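Local coordinates for uncharacterized protein C22E12.03c (Schizosaccharomyces pombe, PDB 4QYT) that converts methylglyoxal to D-lactate in a single glutathione-independent step and takes part in protection against reactive oxygen species, at residues A167-L175 with Y184-M193; V5-D16 with Y74-G85. All coordinates share one frame; numbering follows the deposited sequence.

Contact 1 of 2, residues A167-L175 with Y184-M193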
loop_
_atom_site.group_PDB
_atom_site.type_symbol
_atom_site.label_atom_id
_atom_site.label_comp_id
_atom_site.label_asym_id
_atom_site.label_seq_id
_atom_site.Cartn_x
_atom_site.Cartn_y
_atom_site.Cartn_z
ATOM N N ALA A 167 -4.549 0.193 -7.253
ATOM C CA ALA A 167 -3.601 -0.883 -6.976
ATOM C C ALA A 167 -4.268 -2.122 -6.398
ATOM O O ALA A 167 -3.865 -3.247 -6.717
ATOM C CB ALA A 167 -2.498 -0.377 -6.105
ATOM N N MET A 168 -5.276 -1.939 -5.553
ATOM C CA MET A 168 -5.996 -3.085 -5.032
ATOM C C MET A 168 -6.776 -3.826 -6.125
ATOM O O MET A 168 -6.709 -5.047 -6.241
ATOM C CB MET A 168 -6.933 -2.689 -3.881
ATOM C CG MET A 168 -6.199 -2.230 -2.616
ATOM S SD MET A 168 -5.221 -3.513 -1.817
ATOM C CE MET A 168 -6.544 -4.505 -1.163
ATOM N N LEU A 169 -7.488 -3.074 -6.962
ATOM C CA LEU A 169 -8.180 -3.691 -8.102
ATOM C C LEU A 169 -7.229 -4.412 -9.039
ATOM O O LEU A 169 -7.543 -5.501 -9.568
ATOM C CB LEU A 169 -8.967 -2.642 -8.871
ATOM C CG LEU A 169 -10.200 -2.094 -8.152
ATOM C CD1 LEU A 169 -10.657 -0.848 -8.857
ATOM C CD2 LEU A 169 -11.316 -3.129 -8.072
ATOM N N PHE A 170 -6.046 -3.852 -9.239
ATOM C CA PHE A 170 -4.995 -4.450 -10.046
ATOM C C PHE A 170 -4.503 -5.763 -9.452
ATOM O O PHE A 170 -4.430 -6.787 -10.155
ATOM C CB PHE A 170 -3.868 -3.423 -10.121
ATOM C CG PHE A 170 -2.566 -3.931 -10.686
ATOM C CD1 PHE A 170 -2.457 -4.255 -12.027
ATOM C CD2 PHE A 170 -1.426 -4.019 -9.917
ATOM C CE1 PHE A 170 -1.249 -4.635 -12.574
ATOM C CE2 PHE A 170 -0.197 -4.372 -10.447
ATOM C CZ PHE A 170 -0.112 -4.674 -11.790
ATOM N N GLY A 171 -4.159 -5.756 -8.169
ATOM C CA GLY A 171 -3.722 -7.004 -7.525
ATOM C C GLY A 171 -4.772 -8.083 -7.594
ATOM O O GLY A 171 -4.473 -9.256 -7.825
ATOM N N LEU A 172 -6.024 -7.667 -7.380
ATOM C CA LEU A 172 -7.121 -8.612 -7.441
ATOM C C LEU A 172 -7.278 -9.192 -8.853
ATOM O O LEU A 172 -7.561 -10.412 -8.988
ATOM C CB LEU A 172 -8.427 -7.976 -6.972
ATOM C CG LEU A 172 -8.575 -7.839 -5.478
ATOM C CD1 LEU A 172 -9.720 -6.876 -5.155
ATOM C CD2 LEU A 172 -8.764 -9.184 -4.799
ATOM N N LYS A 173 -7.166 -8.353 -9.875
ATOM C CA LYS A 173 -7.305 -8.845 -11.250
ATOM C C LYS A 173 -6.252 -9.925 -11.534
ATOM O O LYS A 173 -6.549 -10.969 -12.122
ATOM C CB LYS A 173 -7.223 -7.692 -12.254
ATOM C CG LYS A 173 -7.674 -8.070 -13.658
ATOM C CD LYS A 173 -9.182 -8.293 -13.769
ATOM C CE LYS A 173 -9.599 -8.458 -15.215
ATOM N NZ LYS A 173 -11.071 -8.573 -15.360
ATOM N N LEU A 174 -5.012 -9.684 -11.094
ATOM C CA LEU A 174 -3.958 -10.687 -11.232
ATOM C C LEU A 174 -4.317 -11.970 -10.511
ATOM O O LEU A 174 -4.254 -13.062 -11.069
ATOM C CB LEU A 174 -2.635 -10.113 -10.742
ATOM C CG LEU A 174 -2.001 -9.072 -11.674
ATOM C CD1 LEU A 174 -1.051 -8.213 -10.854
ATOM C CD2 LEU A 174 -1.287 -9.755 -12.824
ATOM N N LEU A 175 -4.716 -11.854 -9.254
ATOM C CA LEU A 175 -5.079 -13.007 -8.477
ATOM C C LEU A 175 -6.214 -13.820 -9.113
ATOM O O LEU A 175 -6.187 -15.051 -9.121
ATOM C CB LEU A 175 -5.522 -12.573 -7.059
ATOM C CG LEU A 175 -5.904 -13.736 -6.142
ATOM C CD1 LEU A 175 -4.744 -14.680 -5.880
ATOM C CD2 LEU A 175 -6.502 -13.215 -4.854
ATOM N N TYR A 184 -10.226 -16.977 -4.536
ATOM C CA TYR A 184 -10.400 -15.579 -4.887
ATOM C C TYR A 184 -11.435 -14.921 -3.991
ATOM O O TYR A 184 -11.219 -13.849 -3.401
ATOM C CB TYR A 184 -10.768 -15.425 -6.353
ATOM C CG TYR A 184 -10.984 -13.981 -6.726
ATOM C CD1 TYR A 184 -9.909 -13.155 -7.032
ATOM C CD2 TYR A 184 -12.220 -13.400 -6.701
ATOM C CE1 TYR A 184 -10.067 -11.806 -7.344
ATOM C CE2 TYR A 184 -12.386 -12.053 -6.941
ATOM C CZ TYR A 184 -11.306 -11.268 -7.311
ATOM O OH TYR A 184 -11.480 -9.916 -7.591
ATOM N N ASN A 185 -12.572 -15.577 -3.852
ATOM C CA ASN A 185 -13.671 -14.961 -3.117
ATOM C C ASN A 185 -13.320 -14.767 -1.642
ATOM O O ASN A 185 -13.692 -13.767 -1.015
ATOM C CB ASN A 185 -14.951 -15.797 -3.242
ATOM C CG ASN A 185 -15.614 -15.662 -4.598
ATOM O OD1 ASN A 185 -15.330 -14.751 -5.384
ATOM N ND2 ASN A 185 -16.530 -16.584 -4.878
ATOM N N ALA A 186 -12.623 -15.734 -1.073
ATOM C CA ALA A 186 -12.246 -15.675 0.325
ATOM C C ALA A 186 -11.268 -14.500 0.489
ATOM O O ALA A 186 -11.360 -13.724 1.465
ATOM C CB ALA A 186 -11.573 -16.950 0.754
ATOM N N VAL A 187 -10.227 -14.415 -0.348
ATOM C CA VAL A 187 -9.268 -13.296 -0.219
ATOM C C VAL A 187 -10.015 -11.990 -0.375
ATOM O O VAL A 187 -9.814 -11.047 0.419
ATOM C CB VAL A 187 -8.116 -13.428 -1.218
ATOM C CG1 VAL A 187 -7.271 -12.181 -1.213
ATOM C CG2 VAL A 187 -7.274 -14.657 -0.871
ATOM N N TYR A 188 -10.819 -11.890 -1.426
ATOM C CA TYR A 188 -11.567 -10.677 -1.682
ATOM C C TYR A 188 -12.338 -10.232 -0.452
ATOM O O TYR A 188 -12.324 -9.052 -0.051
ATOM C CB TYR A 188 -12.511 -10.858 -2.891
ATOM C CG TYR A 188 -13.273 -9.615 -3.299
ATOM C CD1 TYR A 188 -14.449 -9.246 -2.664
ATOM C CD2 TYR A 188 -12.814 -8.814 -4.354
ATOM C CE1 TYR A 188 -15.097 -8.067 -2.998
ATOM C CE2 TYR A 188 -13.501 -7.680 -4.741
ATOM C CZ TYR A 188 -14.645 -7.315 -4.065
ATOM O OH TYR A 188 -15.336 -6.179 -4.431
ATOM N N LYS A 189 -13.110 -11.145 0.114
ATOM C CA LYS A 189 -13.928 -10.828 1.283
ATOM C C LYS A 189 -13.114 -10.276 2.441
ATOM O O LYS A 189 -13.550 -9.370 3.140
ATOM C CB LYS A 189 -14.717 -12.071 1.716
ATOM C CG LYS A 189 -15.647 -11.861 2.893
ATOM C CD LYS A 189 -16.344 -13.135 3.341
ATOM C CE LYS A 189 -17.433 -12.902 4.379
ATOM N NZ LYS A 189 -17.825 -14.211 4.973
ATOM N N SER A 190 -11.922 -10.807 2.633
ATOM C CA SER A 190 -11.051 -10.401 3.729
ATOM C C SER A 190 -10.537 -8.964 3.604
ATOM O O SER A 190 -10.056 -8.414 4.591
ATOM C CB SER A 190 -9.857 -11.348 3.878
ATOM O OG SER A 190 -8.846 -11.090 2.915
ATOM N N LEU A 191 -10.622 -8.371 2.412
ATOM C CA LEU A 191 -10.037 -7.074 2.199
ATOM C C LEU A 191 -10.923 -5.918 2.577
ATOM O O LEU A 191 -10.427 -4.794 2.691
ATOM C CB LEU A 191 -9.631 -6.938 0.760
ATOM C CG LEU A 191 -8.653 -7.962 0.238
ATOM C CD1 LEU A 191 -8.447 -7.827 -1.269
ATOM C CD2 LEU A 191 -7.320 -7.900 0.952
ATOM N N SER A 192 -12.223 -6.124 2.720
ATOM C CA SER A 192 -13.154 -4.988 2.875
ATOM C C SER A 192 -13.137 -4.015 1.704
ATOM O O SER A 192 -13.072 -2.804 1.904
ATOM C CB SER A 192 -12.968 -4.239 4.188
ATOM O OG SER A 192 -13.225 -5.095 5.256
ATOM N N MET A 193 -13.283 -4.536 0.496
ATOM C CA MET A 193 -13.369 -3.688 -0.667
ATOM C C MET A 193 -14.629 -2.864 -0.577
ATOM O O MET A 193 -15.694 -3.345 -0.157
ATOM C CB MET A 193 -13.380 -4.529 -1.916
ATOM C CG MET A 193 -12.110 -5.332 -2.107
ATOM S SD MET A 193 -10.624 -4.323 -2.333
ATOM C CE MET A 193 -10.977 -3.609 -3.953
#
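Tyr184 lays the rim of its ring against the last turns of 167-175: CE1 comes 3.3 Å from Leu172 O, which sits at the ring's edge near its plane, and OH lies beside Leu172 CB. The ring reaches there because CG is anti to the backbone N (chi1 179°), and it crosses the Leu172 side chain at about a right angle. With an alanine here, Leu172 CD2 and Leu175 CD2 would probably lose the ring that packs on them, and a gap would open between the helices. Val187, a compact branched residue, meets Leu175 CD2 through CG1 at 3.9 Å. One turn after Tyr184, the ring of Tyr188 brings CD2 to 3.7 Å from Leu172 CD1, while one of its faces carries Met193 CG. Ser190 OG donates to Val187 O one turn back (2.7 Å), and the Ser190 carbonyl accepts a bond from His133, a probable active-site residue, of the second subunit. Leu191 then meets Leu172 tip to tip, its CD1 also touching Met168 CE at 3.8 Å. Ser192 leaves helical geometry with positive phi and turns the chain so that Met193 can fold back. Bent at chi2 and chi3, this flexible thioether places CE 3.7 Å from Leu172 CD1 and near Met168 CB and Leu169 CD2. Leucines and methionines suit a seam whose side chains meet through apolar contacts, Leu172 O being the polar exception. Met168 also packs on Ile18 of the second subunit. Segments 167-175 and 184-190, their axes 10.9 Å apart at closest approach and 165° to each other, form an antiparallel helical hairpin of this DJ-1 fold at the dimer interface.

Contact 2 of 2, residues V5-D16 with Y74-G85. With EDO (1,2-ethanediol), chain G.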
loop_
_atom_site.group_PDB
_atom_site.type_symbol
_atom_site.label_atom_id
_atom_site.label_comp_id
_atom_site.label_asym_id
_atom_site.label_seq_id
_atom_site.Cartn_x
_atom_site.Cartn_y
_atom_site.Cartn_z
ATOM N N VAL A 5 2.052 -21.765 -8.197
ATOM C CA VAL A 5 2.201 -20.421 -8.859
ATOM C C VAL A 5 3.210 -19.642 -8.064
ATOM O O VAL A 5 3.145 -19.644 -6.833
ATOM C CB VAL A 5 0.857 -19.661 -8.907
ATOM C CG1 VAL A 5 1.031 -18.235 -9.396
ATOM C CG2 VAL A 5 -0.113 -20.405 -9.810
ATOM N N LYS A 6 3.947 -18.801 -8.765
ATOM C CA LYS A 6 5.115 -18.191 -8.183
ATOM C C LYS A 6 5.256 -16.789 -8.764
ATOM O O LYS A 6 5.459 -16.634 -9.982
ATOM C CB LYS A 6 6.309 -19.059 -8.559
ATOM C CG LYS A 6 6.281 -20.427 -7.898
ATOM C CD LYS A 6 7.394 -21.317 -8.405
ATOM C CE LYS A 6 7.244 -21.635 -9.890
ATOM N NZ LYS A 6 7.330 -23.087 -10.268
ATOM N N VAL A 7 5.188 -15.766 -7.920
ATOM C CA VAL A 7 5.113 -14.388 -8.395
ATOM C C VAL A 7 6.419 -13.650 -8.130
ATOM O O VAL A 7 7.004 -13.758 -7.049
ATOM C CB VAL A 7 3.936 -13.670 -7.694
ATOM C CG1 VAL A 7 3.785 -12.240 -8.182
ATOM C CG2 VAL A 7 2.640 -14.452 -7.882
ATOM N N CYS A 8 6.808 -12.843 -9.120
ATOM C CA CYS A 8 7.875 -11.856 -8.969
ATOM C C CYS A 8 7.277 -10.458 -9.006
ATOM O O CYS A 8 6.653 -10.079 -10.011
ATOM C CB CYS A 8 8.865 -11.972 -10.123
ATOM S SG CYS A 8 10.054 -10.628 -10.180
ATOM N N LEU A 9 7.489 -9.706 -7.931
ATOM C CA LEU A 9 7.149 -8.286 -7.901
ATOM C C LEU A 9 8.470 -7.525 -8.061
ATOM O O LEU A 9 9.302 -7.484 -7.170
ATOM C CB LEU A 9 6.447 -7.995 -6.579
ATOM C CG LEU A 9 5.942 -6.608 -6.337
ATOM C CD1 LEU A 9 5.303 -5.906 -7.448
ATOM C CD2 LEU A 9 5.109 -6.545 -5.085
ATOM N N PHE A 10 8.665 -6.975 -9.270
ATOM C CA PHE A 10 9.863 -6.167 -9.491
ATOM C C PHE A 10 9.784 -4.899 -8.668
ATOM O O PHE A 10 8.719 -4.325 -8.446
ATOM C CB PHE A 10 10.001 -5.818 -10.976
ATOM C CG PHE A 10 10.496 -6.937 -11.841
ATOM C CD1 PHE A 10 11.794 -7.409 -11.711
ATOM C CD2 PHE A 10 9.715 -7.499 -12.846
ATOM C CE1 PHE A 10 12.287 -8.397 -12.553
ATOM C CE2 PHE A 10 10.224 -8.467 -13.692
ATOM C CZ PHE A 10 11.506 -8.918 -13.555
ATOM N N VAL A 11 10.961 -4.382 -8.317
ATOM C CA VAL A 11 11.065 -3.177 -7.510
ATOM C C VAL A 11 12.388 -2.504 -7.845
ATOM O O VAL A 11 13.388 -3.176 -8.092
ATOM C CB VAL A 11 10.899 -3.470 -6.003
ATOM C CG1 VAL A 11 12.067 -4.288 -5.449
ATOM C CG2 VAL A 11 10.658 -2.227 -5.165
ATOM N N ALA A 12 12.395 -1.177 -7.836
ATOM C CA ALA A 12 13.588 -0.398 -8.104
ATOM C C ALA A 12 13.593 0.774 -7.128
ATOM O O ALA A 12 12.565 1.119 -6.543
ATOM C CB ALA A 12 13.542 0.100 -9.545
ATOM N N ASP A 13 14.723 1.466 -7.019
ATOM C CA ASP A 13 14.670 2.766 -6.362
ATOM C C ASP A 13 13.646 3.628 -7.085
ATOM O O ASP A 13 13.627 3.698 -8.311
ATOM C CB ASP A 13 16.078 3.377 -6.333
ATOM C CG ASP A 13 17.017 2.539 -5.531
ATOM O OD1 ASP A 13 16.783 2.338 -4.343
ATOM O OD2 ASP A 13 17.937 1.932 -6.128
ATOM N N GLY A 14 12.768 4.275 -6.323
ATOM C CA GLY A 14 11.733 5.077 -6.949
ATOM C C GLY A 14 10.427 4.338 -7.197
ATOM O O GLY A 14 9.492 4.949 -7.734
ATOM N N THR A 15 10.310 3.053 -6.804
ATOM C CA THR A 15 9.033 2.359 -6.963
ATOM C C THR A 15 8.012 2.905 -5.957
ATOM O O THR A 15 8.327 3.120 -4.772
ATOM C CB THR A 15 9.217 0.838 -6.770
ATOM O OG1 THR A 15 9.933 0.312 -7.902
ATOM C CG2 THR A 15 7.897 0.126 -6.607
ATOM N N ASP A 16 6.776 3.042 -6.413
ATOM C CA ASP A 16 5.707 3.509 -5.544
ATOM C C ASP A 16 5.327 2.499 -4.455
ATOM O O ASP A 16 5.058 1.335 -4.746
ATOM C CB ASP A 16 4.475 3.829 -6.392
ATOM C CG ASP A 16 3.384 4.399 -5.560
ATOM O OD1 ASP A 16 3.541 5.573 -5.162
ATOM O OD2 ASP A 16 2.390 3.691 -5.306
ATOM N N TYR A 74 9.390 -18.279 -12.118
ATOM C CA TYR A 74 8.226 -17.431 -11.854
ATOM C C TYR A 74 7.201 -17.600 -12.943
ATOM O O TYR A 74 7.527 -17.829 -14.109
ATOM C CB TYR A 74 8.635 -15.946 -11.751
ATOM C CG TYR A 74 9.569 -15.656 -10.637
ATOM C CD1 TYR A 74 9.139 -15.621 -9.313
ATOM C CD2 TYR A 74 10.897 -15.390 -10.873
ATOM C CE1 TYR A 74 10.014 -15.354 -8.271
ATOM C CE2 TYR A 74 11.777 -15.113 -9.854
ATOM C CZ TYR A 74 11.339 -15.127 -8.529
ATOM O OH TYR A 74 12.246 -14.850 -7.525
ATOM N N ASP A 75 5.935 -17.455 -12.553
ATOM C CA ASP A 75 4.806 -17.491 -13.473
ATOM C C ASP A 75 4.151 -16.149 -13.714
ATOM O O ASP A 75 3.423 -15.990 -14.703
ATOM C CB ASP A 75 3.744 -18.482 -12.930
ATOM C CG ASP A 75 4.345 -19.802 -12.609
ATOM O OD1 ASP A 75 4.852 -20.443 -13.560
ATOM O OD2 ASP A 75 4.486 -20.123 -11.412
ATOM N N ILE A 76 4.318 -15.214 -12.779
ATOM C CA ILE A 76 3.715 -13.888 -12.892
ATOM C C ILE A 76 4.844 -12.881 -12.655
ATOM O O ILE A 76 5.609 -13.018 -11.715
ATOM C CB ILE A 76 2.583 -13.673 -11.870
ATOM C CG1 ILE A 76 1.505 -14.749 -11.980
ATOM C CG2 ILE A 76 1.989 -12.270 -12.007
ATOM C CD1 ILE A 76 0.277 -14.474 -11.139
ATOM N N ALA A 77 4.882 -11.868 -13.532
ATOM C CA ALA A 77 5.813 -10.749 -13.387
ATOM C C ALA A 77 5.015 -9.477 -13.222
ATOM O O ALA A 77 4.175 -9.196 -14.071
ATOM C CB ALA A 77 6.708 -10.642 -14.607
ATOM N N ILE A 78 5.294 -8.727 -12.166
ATOM C CA ILE A 78 4.556 -7.487 -11.873
ATOM C C ILE A 78 5.547 -6.324 -11.880
ATOM O O ILE A 78 6.576 -6.349 -11.214
ATOM C CB ILE A 78 3.841 -7.586 -10.498
ATOM C CG1 ILE A 78 2.919 -8.813 -10.444
ATOM C CG2 ILE A 78 3.074 -6.279 -10.227
ATOM C CD1 ILE A 78 2.294 -9.035 -9.101
ATOM N N ILE A 79 5.111 -5.258 -12.566
ATOM C CA ILE A 79 5.885 -4.046 -12.724
ATOM C C ILE A 79 5.057 -2.916 -12.147
ATOM O O ILE A 79 4.009 -2.506 -12.700
ATOM C CB ILE A 79 6.280 -3.761 -14.180
ATOM C CG1 ILE A 79 6.883 -5.030 -14.771
ATOM C CG2 ILE A 79 7.345 -2.663 -14.195
ATOM C CD1 ILE A 79 7.255 -4.944 -16.230
ATOM N N PRO A 80 5.471 -2.448 -10.969
ATOM C CA PRO A 80 4.774 -1.323 -10.370
ATOM C C PRO A 80 5.283 0.010 -10.938
ATOM O O PRO A 80 6.268 0.056 -11.683
ATOM C CB PRO A 80 5.107 -1.486 -8.881
ATOM C CG PRO A 80 6.499 -2.121 -8.903
ATOM C CD PRO A 80 6.525 -2.998 -10.095
ATOM N N GLY A 81 4.600 1.092 -10.529
ATOM C CA GLY A 81 4.940 2.423 -10.994
ATOM C C GLY A 81 5.711 3.247 -9.991
ATOM O O GLY A 81 6.531 2.727 -9.246
ATOM N N GLY A 82 5.399 4.540 -9.973
ATOM C CA GLY A 82 6.323 5.532 -9.453
ATOM C C GLY A 82 7.232 6.004 -10.575
ATOM O O GLY A 82 7.741 5.180 -11.337
ATOM N N GLY A 83 7.457 7.306 -10.721
ATOM C CA GLY A 83 8.137 7.793 -11.918
ATOM C C GLY A 83 9.531 7.210 -12.097
ATOM O O GLY A 83 9.871 6.714 -13.179
ATOM N N LEU A 84 10.360 7.330 -11.068
ATOM C CA LEU A 84 11.729 6.863 -11.174
ATOM C C LEU A 84 11.761 5.338 -11.282
ATOM O O LEU A 84 12.512 4.770 -12.088
ATOM C CB LEU A 84 12.585 7.366 -10.016
ATOM C CG LEU A 84 14.003 6.796 -9.895
ATOM C CD1 LEU A 84 14.850 7.081 -11.133
ATOM C CD2 LEU A 84 14.651 7.264 -8.614
ATOM N N GLY A 85 11.004 4.638 -10.429
ATOM C CA GLY A 85 11.025 3.190 -10.465
ATOM C C GLY A 85 10.638 2.632 -11.812
ATOM O O GLY A 85 11.252 1.703 -12.331
HETATM C C1 EDO G . 5.565 9.381 -9.423
HETATM O O1 EDO G . 6.893 9.685 -9.078
HETATM C C2 EDO G . 5.094 8.627 -8.207
HETATM O O2 EDO G . 3.741 8.904 -8.008
HETATM O O HOH W 1 6.276 -22.399 -12.696
HETATM O O HOH W 2 9.578 8.011 -8.266
HETATM O O HOH W 3 8.476 0.940 -10.100
#
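Cys8 N donates to Ile76 O (2.9 Å, almost straight at 176°), Ile78 N to Cys8 O and Phe10 N to Ile78 O, joining two parallel strands. At their start Lys6 O takes the N-H of Asp75 at 2.7 Å in the carbonyl plane. Beta-branched Val7, Ile76 and Ile78 suit the strands, Val7 CG1 meeting Ile78 CD1 at 3.7 Å; the longer chain of Leu9 reaches across to Ile78 CG2 with CD1. On the other sheet face the small Cys8 sets CB over a face of the Tyr74 ring, a CH-pi contact 3.8 Å from its centroid, and SG over the Phe10 ring.

Beyond the strands, Asp16 N binds Gly81 O (2.9 Å) from above the carbonyl plane. Gly14, Gly82 and Gly85 let the backbones close up, since a CB on any would clash. A water joins Thr15 OG1 to Pro80 O and Gly81 O.

Further out, Asp35 and Arg59 hold Tyr74 OH, and Asp16 caps helix 17-29 through Glu19 N while salt-bridging Arg29 of the second subunit. Gly82 N bonds the sulfinate of oxidised Cys114, and Gly81 N weakly reaches Glu19. The loops at the C-terminal ends of these central parallel strands thus border the probable catalytic residues Glu19 and Cys114 in a DJ-1/PfpI alpha/beta fold.

In the fold
From the N terminus, strand 7-12 runs into the loop before helix 17-29, and contact 2 is made where strand 76-79 returns beside it, closing a long loop through strand 34-39 and helix 67-73. The chain then adds strands 109-112 and 158-161 before contact 1 closes a short loop between helices 167-178 and 181-190. The two loops neither nest nor cross; they follow in series, and the centres of contact 1 and contact 2 lie about 18 Å apart. They meet through helix 167-178, where Phe170 CE2 packs 3.8 Å from Ile78 CG2 and Leu174 lies on Ile76 and Ile78. Contact 2 thus joins two neighbouring central strands of the sheet, and contact 1 fixes the C-terminal helix outside the helix covering it.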